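Local coordinates for fatty Acid Kinase (Fak) B3 protein (Streptococcus pneumoniae, PDB 6CNG), which binds a long-chain fatty acid, here linoleic acid, and may serve in lipid transport or fatty acid metabolism, at residues Lys24-Ser29 / Ile101-Ile106; Val46-Thr51 / Ala84-Asp89; Asp90-Phe95 / Lys121-Glu126; Gly112-Ala117 / Ile133-Ser138. All blocks are in the same frame, centred on the assembly; numbering follows the deposited sequence. Where two conformers were deposited one is given.

Interaction 1 (Lys24-Ser29 / Ile101-Ile106); sequences KIIADS and IFLVTI
Ile26 and Leu103 sit side by side on 24-28 and 101-105, neighbouring parallel strands of the alpha/beta sheet of this DegV protein, whose CA atoms come closest here, at 4.6 Å. Three straight backbone bonds hold the ladder: Phe102 N to Lys24 O, Ile26 N to Phe102 O at 2.8 Å, and Val104 N to Ile26 O. On the face carrying Ile26, Leu103 and Ile101, the CD1 tip of Ile26 reaches CG2 of Ile101, 3.6 Å away; CG1 of Ile26 lies beside the backbone N (chi1 -47°), which leans the ethyl arm back toward the start of the strand. The C-terminal end is looser. Asp28 N to Val104 O has stretched to a weak 3.4 Å bond, and the carboxylate takes over: Asp28 OD2 accepts from Ile106 N at 2.8 Å, on its syn side and 20° out of the carboxylate plane. A water within hydrogen-bonding distance of Asp28 OD1 and Val104 O has more acceptors around it than protons to give. At the other end Lys24 turns from the partner strand, and its NZ bonds to Glu96 O and Ala94 O in a partly exposed setting. Asp28 OD2 also receives Ser113 OG, so one buried oxygen is gripped from two elements, while Ile106 passes close to the bound linoleic acid. Strand 43-54 flanks 24-28 on its other edge; helices 88-95 and 113-127 cover the Ile26 and Leu103 face, and Phe102 stacks on Phe162.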
# COMPACT_ATOMS: atom_id res chain seq x y z
N LYS A 24 11.75 11.04 10.68
CA LYS A 24 10.45 11.06 10.03
C LYS A 24 10.32 9.83 9.13
O LYS A 24 11.25 9.48 8.40
CB LYS A 24 10.23 12.33 9.22
CG LYS A 24 9.25 13.27 9.85
CD LYS A 24 9.08 14.58 9.07
CE LYS A 24 8.12 15.54 9.77
NZ LYS A 24 7.83 16.81 9.01
N ILE A 25 9.18 9.17 9.23
CA ILE A 25 8.76 8.17 8.26
C ILE A 25 7.66 8.79 7.43
O ILE A 25 6.60 9.17 7.96
CB ILE A 25 8.26 6.89 8.95
CG1 ILE A 25 9.38 6.26 9.77
CG2 ILE A 25 7.74 5.91 7.92
CD1 ILE A 25 8.90 5.14 10.68
N ILE A 26 7.91 8.91 6.13
CA ILE A 26 6.98 9.53 5.18
C ILE A 26 6.50 8.45 4.24
O ILE A 26 7.26 7.58 3.83
CB ILE A 26 7.66 10.67 4.39
CG1 ILE A 26 8.42 11.59 5.33
CG2 ILE A 26 6.62 11.44 3.63
CD1 ILE A 26 9.16 12.69 4.65
N ALA A 27 5.22 8.48 3.92
CA ALA A 27 4.66 7.55 2.96
C ALA A 27 3.60 8.27 2.15
O ALA A 27 2.99 9.21 2.63
CB ALA A 27 4.03 6.32 3.64
N ASP A 28 3.39 7.84 0.92
CA ASP A 28 2.25 8.36 0.18
C ASP A 28 0.96 7.60 0.56
O ASP A 28 0.99 6.63 1.31
CB ASP A 28 2.55 8.37 -1.32
CG ASP A 28 2.77 6.98 -1.90
OD1 ASP A 28 2.05 6.03 -1.47
OD2 ASP A 28 3.63 6.83 -2.79
N SER A 29 -0.18 8.05 0.04
CA SER A 29 -1.47 7.49 0.45
C SER A 29 -1.79 6.10 -0.19
O SER A 29 -2.92 5.60 -0.05
CB SER A 29 -2.57 8.53 0.29
OG SER A 29 -2.82 8.83 -1.05
N ILE A 101 15.35 10.77 7.54
CA ILE A 101 14.09 10.64 6.81
C ILE A 101 14.07 9.40 5.95
O ILE A 101 14.97 9.19 5.13
CB ILE A 101 13.81 11.88 5.93
CG1 ILE A 101 13.71 13.13 6.79
CG2 ILE A 101 12.53 11.69 5.17
CD1 ILE A 101 13.84 14.40 6.00
N PHE A 102 13.03 8.59 6.11
CA PHE A 102 12.70 7.49 5.22
C PHE A 102 11.39 7.79 4.52
O PHE A 102 10.44 8.28 5.13
CB PHE A 102 12.57 6.17 5.97
CG PHE A 102 13.83 5.76 6.58
CD1 PHE A 102 14.24 6.30 7.78
CD2 PHE A 102 14.67 4.90 5.92
CE1 PHE A 102 15.46 5.95 8.31
CE2 PHE A 102 15.87 4.55 6.46
CZ PHE A 102 16.26 5.08 7.65
N LEU A 103 11.35 7.46 3.25
CA LEU A 103 10.21 7.77 2.42
C LEU A 103 9.88 6.51 1.65
O LEU A 103 10.68 6.05 0.85
CB LEU A 103 10.57 8.94 1.49
CG LEU A 103 9.46 9.63 0.72
CD1 LEU A 103 10.07 10.72 -0.13
CD2 LEU A 103 8.64 8.68 -0.12
N VAL A 104 8.70 5.96 1.90
CA VAL A 104 8.22 4.79 1.20
C VAL A 104 7.12 5.25 0.26
O VAL A 104 6.13 5.84 0.70
CB VAL A 104 7.68 3.74 2.18
CG1 VAL A 104 7.35 2.45 1.47
CG2 VAL A 104 8.66 3.52 3.28
N THR A 105 7.28 4.95 -1.01
CA THR A 105 6.26 5.21 -1.99
C THR A 105 5.60 3.93 -2.47
O THR A 105 6.14 2.83 -2.39
CB THR A 105 6.82 5.94 -3.21
OG1 THR A 105 7.58 5.03 -4.01
CG2 THR A 105 7.66 7.08 -2.79
N ILE A 106 4.39 4.10 -2.96
CA ILE A 106 3.75 3.09 -3.75
C ILE A 106 4.61 2.79 -4.98
O ILE A 106 5.49 3.59 -5.38
CB ILE A 106 2.38 3.69 -4.11
CG1 ILE A 106 1.33 2.60 -4.35
CG2 ILE A 106 2.53 4.72 -5.27
CD1 ILE A 106 -0.10 3.12 -4.60
O HOH W 1 3.35 4.47 0.58

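Interaction 2 (Val46-Thr51 / Ala84-Asp89); sequences VSVPLT and ACPSPD. With EIC (linoleic acid), chain C.
A single antiparallel hydrogen-bonded pair, Thr51 with Ala84, is all the sheet pairing here, and it sits right against the carboxylate of the bound linoleic acid. Thr51 N donates to Ala84 O at 3.1 Å, and Ala84 N returns a bond to Thr51 O, its donor tilted 30° from the carbonyl plane. Ala84 N also lies 3.3 Å from O2 of the fatty acid. Beyond this pair the chains part and side chains take over. Leu50 wedges between the lipid and the proline turn: its CD1 meets CD of Pro86 at 3.6 Å, while CD2, on the other branch, reaches C2 of the linoleic acid at 3.4 Å. The backbone already sets Leu50 CB 3.2 Å from Ala84 O, and a chi1 of -82° brings CG up to the same oxygen. Farther along, the side chains of Val48 and Pro86 cross obliquely, CG1 to CB at 3.6 Å, with Tyr91 of the following helix touching both residues. That helix opens with Ser87 as N-cap, its OG accepting from Asp89 N. A water links the two segments, donating to Cys85 O and hydrogen-bonded to Thr51 OG1 at 3.1 Å. Leu50, Ala84 and Cys85 belong to the lipid pocket, Cys85 CB lying 3.6 Å from O1 of the acid. The chemistry is divided: Ser111 OG hydrogen-bonds the acid and Ala84 N lies near O2, while Leu50 offers hydrocarbon to C2, the first methylene.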
# COMPACT_ATOMS: atom_id res chain seq x y z
N VAL A 46 4.20 10.93 8.54
CA VAL A 46 3.47 11.84 7.68
C VAL A 46 3.04 11.07 6.46
O VAL A 46 3.86 10.42 5.82
CB VAL A 46 4.33 13.04 7.24
CG1 VAL A 46 3.55 13.95 6.31
CG2 VAL A 46 4.80 13.81 8.43
N SER A 47 1.76 11.15 6.11
CA SER A 47 1.32 10.66 4.83
C SER A 47 1.12 11.79 3.85
O SER A 47 0.55 12.84 4.19
CB SER A 47 0.04 9.84 4.90
OG SER A 47 -0.03 9.06 3.72
N VAL A 48 1.58 11.55 2.64
CA VAL A 48 1.50 12.53 1.55
C VAL A 48 0.40 12.09 0.60
O VAL A 48 0.53 11.06 -0.09
CB VAL A 48 2.86 12.68 0.85
CG1 VAL A 48 2.74 13.70 -0.28
CG2 VAL A 48 3.92 13.03 1.85
N PRO A 49 -0.69 12.85 0.50
CA PRO A 49 -1.84 12.37 -0.25
C PRO A 49 -1.65 12.44 -1.76
O PRO A 49 -1.10 13.39 -2.30
CB PRO A 49 -2.95 13.33 0.19
CG PRO A 49 -2.24 14.55 0.52
CD PRO A 49 -0.95 14.16 1.11
N LEU A 50 -2.13 11.41 -2.42
CA LEU A 50 -2.44 11.53 -3.83
C LEU A 50 -3.85 12.10 -3.98
O LEU A 50 -4.59 12.24 -3.01
CB LEU A 50 -2.34 10.16 -4.53
CG LEU A 50 -0.91 9.79 -4.93
CD1 LEU A 50 -0.14 9.22 -3.77
CD2 LEU A 50 -0.88 8.84 -6.09
N THR A 51 -4.22 12.41 -5.21
CA THR A 51 -5.52 12.97 -5.48
C THR A 51 -6.28 12.07 -6.44
O THR A 51 -5.69 11.31 -7.21
CB THR A 51 -5.41 14.35 -6.10
OG1 THR A 51 -4.67 14.27 -7.32
CG2 THR A 51 -4.71 15.29 -5.16
N ALA A 84 -3.78 11.15 -9.40
CA ALA A 84 -2.54 11.89 -9.64
C ALA A 84 -1.63 11.75 -8.44
O ALA A 84 -2.08 11.62 -7.31
CB ALA A 84 -2.78 13.38 -9.85
N CYS A 85 -0.34 11.80 -8.70
CA CYS A 85 0.67 11.56 -7.69
C CYS A 85 1.08 12.87 -7.02
O CYS A 85 0.76 13.95 -7.50
CB CYS A 85 1.89 10.89 -8.33
SG CYS A 85 2.82 11.91 -9.44
N PRO A 86 1.81 12.80 -5.91
CA PRO A 86 2.23 14.02 -5.24
C PRO A 86 3.30 14.76 -6.01
O PRO A 86 4.14 14.18 -6.71
CB PRO A 86 2.79 13.51 -3.91
CG PRO A 86 2.20 12.18 -3.76
CD PRO A 86 2.21 11.63 -5.13
N SER A 87 3.25 16.07 -5.87
CA SER A 87 4.27 16.92 -6.40
C SER A 87 5.55 16.74 -5.61
O SER A 87 5.53 16.39 -4.43
CB SER A 87 3.83 18.35 -6.25
OG SER A 87 4.90 19.23 -6.48
N PRO A 88 6.68 16.97 -6.23
CA PRO A 88 7.93 17.02 -5.47
C PRO A 88 7.85 17.99 -4.32
O PRO A 88 8.39 17.71 -3.25
CB PRO A 88 8.93 17.48 -6.53
CG PRO A 88 8.34 17.13 -7.80
CD PRO A 88 6.90 17.28 -7.64
N ASP A 89 7.18 19.13 -4.53
CA ASP A 89 7.01 20.13 -3.49
C ASP A 89 6.24 19.57 -2.31
O ASP A 89 6.52 19.91 -1.16
CB ASP A 89 6.26 21.31 -4.08
CG ASP A 89 6.10 22.39 -3.11
OD1 ASP A 89 7.14 22.94 -2.69
OD2 ASP A 89 4.95 22.68 -2.74
C1 EIC C . -1.27 7.82 -9.55
C2 EIC C . -1.54 6.66 -8.60
C3 EIC C . -1.74 5.33 -9.30
C4 EIC C . -1.71 4.18 -8.33
C5 EIC C . -1.80 2.84 -9.03
C6 EIC C . -1.66 1.67 -8.06
C7 EIC C . -2.91 1.42 -7.21
C8 EIC C . -2.64 0.36 -6.16
C9 EIC C . -3.87 0.25 -5.28
C10 EIC C . -4.79 -0.66 -5.50
C11 EIC C . -4.71 -1.66 -6.65
C12 EIC C . -5.04 -3.01 -6.03
C13 EIC C . -4.31 -4.10 -6.18
C14 EIC C . -3.07 -4.13 -7.04
C15 EIC C . -1.83 -3.71 -6.25
C16 EIC C . -0.61 -3.79 -7.16
C17 EIC C . 0.61 -3.23 -6.48
C18 EIC C . 1.79 -3.30 -7.44
O1 EIC C . -0.09 8.25 -9.73
O2 EIC C . -2.23 8.35 -10.15
O HOH W 2 -1.78 15.15 -6.57

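Interaction 3 (Asp90-Phe95 / Lys121-Glu126); sequences DYLRAF and KNIYLE
Phe95 and Tyr124 form a T-shaped (edge-to-face) pair between two crossing helices, 90-95 and 121-126, on one side of the alpha/beta sheet. The Phe95 edge, led by CD2, points at the Tyr124 face; the centroids are 5.1 Å apart and the planes 74° from each other. Over that tyrosine face also lies CB of Phe95, 3.7 Å from the centroid in a CH-pi contact, so the phenylalanine leans on the ring with both its stem and its rim. One face of the Phe95 ring has Tyr91 O over its centre, a turn back on its own helix, and Lys121 N comes near its plane at the edge. Tyr124 gets there with CG anti to the backbone N (chi1 -161°), which carries its ring across to the other helix. The segments approach to 9.8 Å between axes and cross at -48°. Beside the aromatic pair the contact passes to aliphatic carbons near the protein surface, where Leu92 CD2 lies at the Tyr124 ring edge. Phe95 also touches Ala120 of helix 113-127 and, on the sheet, Ile101 and Leu103, and Tyr124 stacks on His128. At the outer rim, Leu92 CD2 meets Ile123 CG2 at 4.0 Å.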
# COMPACT_ATOMS: atom_id res chain seq x y z
N ASP A 90 5.25 18.73 -2.56
CA ASP A 90 4.53 18.07 -1.48
C ASP A 90 5.49 17.25 -0.61
O ASP A 90 5.35 17.21 0.61
CB ASP A 90 3.46 17.16 -2.06
CG ASP A 90 2.39 17.93 -2.82
OD1 ASP A 90 2.45 19.17 -2.83
OD2 ASP A 90 1.50 17.29 -3.41
N TYR A 91 6.47 16.61 -1.24
CA TYR A 91 7.46 15.86 -0.49
C TYR A 91 8.39 16.80 0.26
O TYR A 91 8.70 16.57 1.43
CB TYR A 91 8.22 14.93 -1.46
CG TYR A 91 7.44 13.68 -1.84
CD1 TYR A 91 6.92 12.88 -0.86
CD2 TYR A 91 7.24 13.30 -3.15
CE1 TYR A 91 6.21 11.76 -1.16
CE2 TYR A 91 6.54 12.17 -3.47
CZ TYR A 91 6.02 11.41 -2.47
OH TYR A 91 5.31 10.27 -2.70
N LEU A 92 8.81 17.90 -0.37
CA LEU A 92 9.70 18.84 0.30
C LEU A 92 9.10 19.38 1.59
O LEU A 92 9.80 19.51 2.60
CB LEU A 92 10.01 20.02 -0.62
CG LEU A 92 10.86 19.80 -1.84
CD1 LEU A 92 10.90 21.11 -2.61
CD2 LEU A 92 12.23 19.35 -1.47
N ARG A 93 7.81 19.74 1.56
CA ARG A 93 7.13 20.20 2.77
C ARG A 93 7.24 19.17 3.88
O ARG A 93 7.43 19.52 5.05
CB ARG A 93 5.65 20.39 2.48
CG ARG A 93 5.27 21.61 1.69
CD ARG A 93 3.82 22.01 2.02
NE ARG A 93 2.95 20.90 2.44
CZ ARG A 93 2.60 20.63 3.70
NH1 ARG A 93 3.04 21.36 4.72
NH2 ARG A 93 1.80 19.59 3.94
N ALA A 94 7.03 17.92 3.54
CA ALA A 94 6.99 16.85 4.52
C ALA A 94 8.34 16.61 5.18
O ALA A 94 8.39 16.07 6.28
CB ALA A 94 6.48 15.59 3.86
N PHE A 95 9.42 16.99 4.53
CA PHE A 95 10.74 16.75 5.08
C PHE A 95 11.06 17.64 6.28
O PHE A 95 11.93 17.28 7.07
CB PHE A 95 11.78 17.01 4.00
CG PHE A 95 11.77 16.03 2.88
CD1 PHE A 95 11.25 14.77 3.02
CD2 PHE A 95 12.31 16.38 1.68
CE1 PHE A 95 11.28 13.90 2.00
CE2 PHE A 95 12.33 15.51 0.66
CZ PHE A 95 11.82 14.27 0.81
N LYS A 121 14.19 14.42 -2.81
CA LYS A 121 15.36 14.11 -2.00
C LYS A 121 16.56 14.89 -2.49
O LYS A 121 17.28 15.50 -1.70
CB LYS A 121 15.71 12.60 -2.02
CG LYS A 121 17.13 12.30 -1.49
CD LYS A 121 17.49 10.82 -1.45
CE LYS A 121 18.94 10.60 -0.96
NZ LYS A 121 19.37 9.18 -0.85
N ASN A 122 16.82 14.82 -3.78
CA ASN A 122 17.97 15.50 -4.34
C ASN A 122 17.87 17.01 -4.20
O ASN A 122 18.89 17.67 -4.01
CB ASN A 122 18.14 15.08 -5.80
CG ASN A 122 18.57 13.64 -5.93
OD1 ASN A 122 19.25 13.10 -5.08
ND2 ASN A 122 18.15 13.01 -7.01
N ILE A 123 16.66 17.56 -4.25
CA ILE A 123 16.47 19.00 -4.11
C ILE A 123 16.69 19.42 -2.67
O ILE A 123 17.34 20.42 -2.39
CB ILE A 123 15.07 19.41 -4.59
CG1 ILE A 123 14.91 19.23 -6.10
CG2 ILE A 123 14.77 20.84 -4.19
CD1 ILE A 123 15.77 20.18 -6.94
N TYR A 124 16.14 18.66 -1.74
CA TYR A 124 16.26 19.06 -0.34
C TYR A 124 17.72 19.07 0.09
O TYR A 124 18.15 20.00 0.78
CB TYR A 124 15.47 18.11 0.53
CG TYR A 124 15.13 18.64 1.92
CD1 TYR A 124 14.08 19.52 2.12
CD2 TYR A 124 15.83 18.21 3.02
CE1 TYR A 124 13.76 19.96 3.39
CE2 TYR A 124 15.52 18.64 4.26
CZ TYR A 124 14.48 19.50 4.46
OH TYR A 124 14.20 19.93 5.72
N LEU A 125 18.48 18.03 -0.27
CA LEU A 125 19.87 17.93 0.15
C LEU A 125 20.75 19.01 -0.46
O LEU A 125 21.89 19.16 -0.04
CB LEU A 125 20.44 16.57 -0.22
CG LEU A 125 19.80 15.39 0.51
CD1 LEU A 125 20.55 14.10 0.22
CD2 LEU A 125 19.76 15.64 1.96
N GLU A 126 20.26 19.74 -1.44
CA GLU A 126 20.95 20.95 -1.85
C GLU A 126 20.70 22.07 -0.86
O GLU A 126 21.60 22.85 -0.56
CB GLU A 126 20.47 21.33 -3.25
CG GLU A 126 21.50 21.97 -4.12
CD GLU A 126 20.96 22.27 -5.50
OE1 GLU A 126 21.35 23.33 -6.07
OE2 GLU A 126 20.14 21.44 -5.99

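Interaction 4 (Gly112-Ala117 / Ile133-Ser138); sequences GSHNSA and IHVIDS
The imidazole of His114 takes CB of Asp137 over one face where helix 113-117 runs back antiparallel over strand 133-137, the helix-to-second-strand packing of a beta-alpha-beta unit built from 100-105, 113-127 and 132-137. The ring contact comes first. CB of Asp137 stands 3.7 Å from the imidazole centroid and 22° off the normal, a CH-pi contact shifted toward the CD2 and NE2 rim. The two side chains cross at about a right angle, and the imidazole and carboxylate planes are 31° apart. A chi1 of 179° extends the His114 side chain from the helix toward the strand. Apolar contact follows through a single branch: Val135 CG1 touches His114 CD2 at 3.6 Å and also Ala117 CB at 3.9 Å, bridging one turn of helix. Ala117 CB presses in turn on Leu103 of strand 100-105. Polar links are indirect or lead outward. Asp137 OD1 accepts from the backbone N of Leu139 and of Gly108, which ties the carboxylate to the loops that follow strands 132-137 and 100-105 and would hold its CB against the ring. A water in the plane of the imidazole, at its edge, completes the join: it lies 2.8 Å from His114 NE2 and donates to Val135 O at 2.9 Å.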
# COMPACT_ATOMS: atom_id res chain seq x y z
N GLY A 112 3.94 7.86 -10.52
CA GLY A 112 5.08 8.73 -10.47
C GLY A 112 5.42 9.24 -9.09
O GLY A 112 6.25 10.13 -8.93
N SER A 113 4.80 8.68 -8.07
CA SER A 113 5.09 9.10 -6.70
C SER A 113 6.57 8.95 -6.40
O SER A 113 7.20 9.86 -5.86
CB SER A 113 4.24 8.26 -5.74
OG SER A 113 4.40 8.69 -4.42
N HIS A 114 7.14 7.81 -6.75
CA HIS A 114 8.54 7.58 -6.46
C HIS A 114 9.43 8.53 -7.23
O HIS A 114 10.44 8.99 -6.71
CB HIS A 114 8.87 6.15 -6.79
CG HIS A 114 10.29 5.79 -6.54
ND1 HIS A 114 11.20 5.63 -7.56
CD2 HIS A 114 10.96 5.60 -5.39
CE1 HIS A 114 12.38 5.35 -7.05
NE2 HIS A 114 12.26 5.32 -5.73
N ASN A 115 9.09 8.83 -8.48
CA ASN A 115 9.89 9.76 -9.27
C ASN A 115 9.91 11.13 -8.61
O ASN A 115 10.97 11.76 -8.52
CB ASN A 115 9.33 9.84 -10.69
CG ASN A 115 10.12 10.77 -11.61
OD1 ASN A 115 9.81 11.94 -11.75
ND2 ASN A 115 11.13 10.23 -12.25
N SER A 116 8.76 11.62 -8.13
CA SER A 116 8.74 12.89 -7.41
C SER A 116 9.54 12.81 -6.13
O SER A 116 10.20 13.78 -5.74
CB SER A 116 7.30 13.28 -7.08
OG SER A 116 6.66 13.79 -8.22
N ALA A 117 9.47 11.67 -5.43
CA ALA A 117 10.21 11.52 -4.19
C ALA A 117 11.70 11.53 -4.46
O ALA A 117 12.46 12.06 -3.66
CB ALA A 117 9.82 10.21 -3.51
N ILE A 133 18.37 10.96 3.97
CA ILE A 133 17.09 10.60 3.38
C ILE A 133 17.27 9.31 2.58
O ILE A 133 18.20 9.20 1.78
CB ILE A 133 16.53 11.72 2.47
CG1 ILE A 133 16.34 13.04 3.24
CG2 ILE A 133 15.21 11.32 1.91
CD1 ILE A 133 16.30 14.26 2.35
N HIS A 134 16.39 8.35 2.82
CA HIS A 134 16.37 7.10 2.07
C HIS A 134 14.99 6.89 1.49
O HIS A 134 14.01 6.76 2.23
CB HIS A 134 16.73 5.94 2.99
CG HIS A 134 16.76 4.61 2.30
ND1 HIS A 134 17.76 4.25 1.43
CD2 HIS A 134 15.93 3.55 2.38
CE1 HIS A 134 17.54 3.02 0.99
NE2 HIS A 134 16.43 2.57 1.56
N VAL A 135 14.92 6.84 0.16
CA VAL A 135 13.68 6.65 -0.57
C VAL A 135 13.54 5.18 -0.93
O VAL A 135 14.44 4.59 -1.54
CB VAL A 135 13.65 7.50 -1.86
CG1 VAL A 135 12.30 7.37 -2.52
CG2 VAL A 135 13.98 8.95 -1.57
N ILE A 136 12.41 4.62 -0.57
CA ILE A 136 12.11 3.22 -0.78
C ILE A 136 10.97 3.19 -1.76
O ILE A 136 9.88 3.67 -1.47
CB ILE A 136 11.72 2.54 0.54
CG1 ILE A 136 12.89 2.67 1.52
CG2 ILE A 136 11.32 1.15 0.28
CD1 ILE A 136 12.57 2.32 2.94
N ASP A 137 11.23 2.65 -2.93
CA ASP A 137 10.16 2.20 -3.80
C ASP A 137 9.70 0.83 -3.31
O ASP A 137 10.43 -0.15 -3.41
CB ASP A 137 10.69 2.11 -5.22
CG ASP A 137 9.62 1.78 -6.23
OD1 ASP A 137 8.48 1.40 -5.89
OD2 ASP A 137 9.95 1.90 -7.42
N SER A 138 8.48 0.78 -2.79
CA SER A 138 7.94 -0.47 -2.29
C SER A 138 7.69 -1.47 -3.39
O SER A 138 7.61 -2.68 -3.11
CB SER A 138 6.62 -0.21 -1.58
OG SER A 138 5.59 0.13 -2.48
O HOH W 3 14.71 4.73 -4.43

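In the fold
All four contacts lie in one half of the chain, around the sheet that includes strands 23-28, 43-54, 82-84, 100-105 and 132-137. Interaction 1 is its parallel core; interaction 4 lies about 8 Å away between centres and adds the helix over the next strand, while interaction 2, about 10 Å off, sits on the opposite flank at strand 43-54. Interaction 3 joins the two covering helices, sharing 88-95 with interaction 2 and 113-127 with interaction 4. Along the chain, interaction 2 nests inside the loop closed by interaction 1, and interactions 3 and 4 alternate. The end of strand 100-105, the start of helix 113-127 and residues 84-85 approach the linoleic acid head, with interaction 3 at the far end.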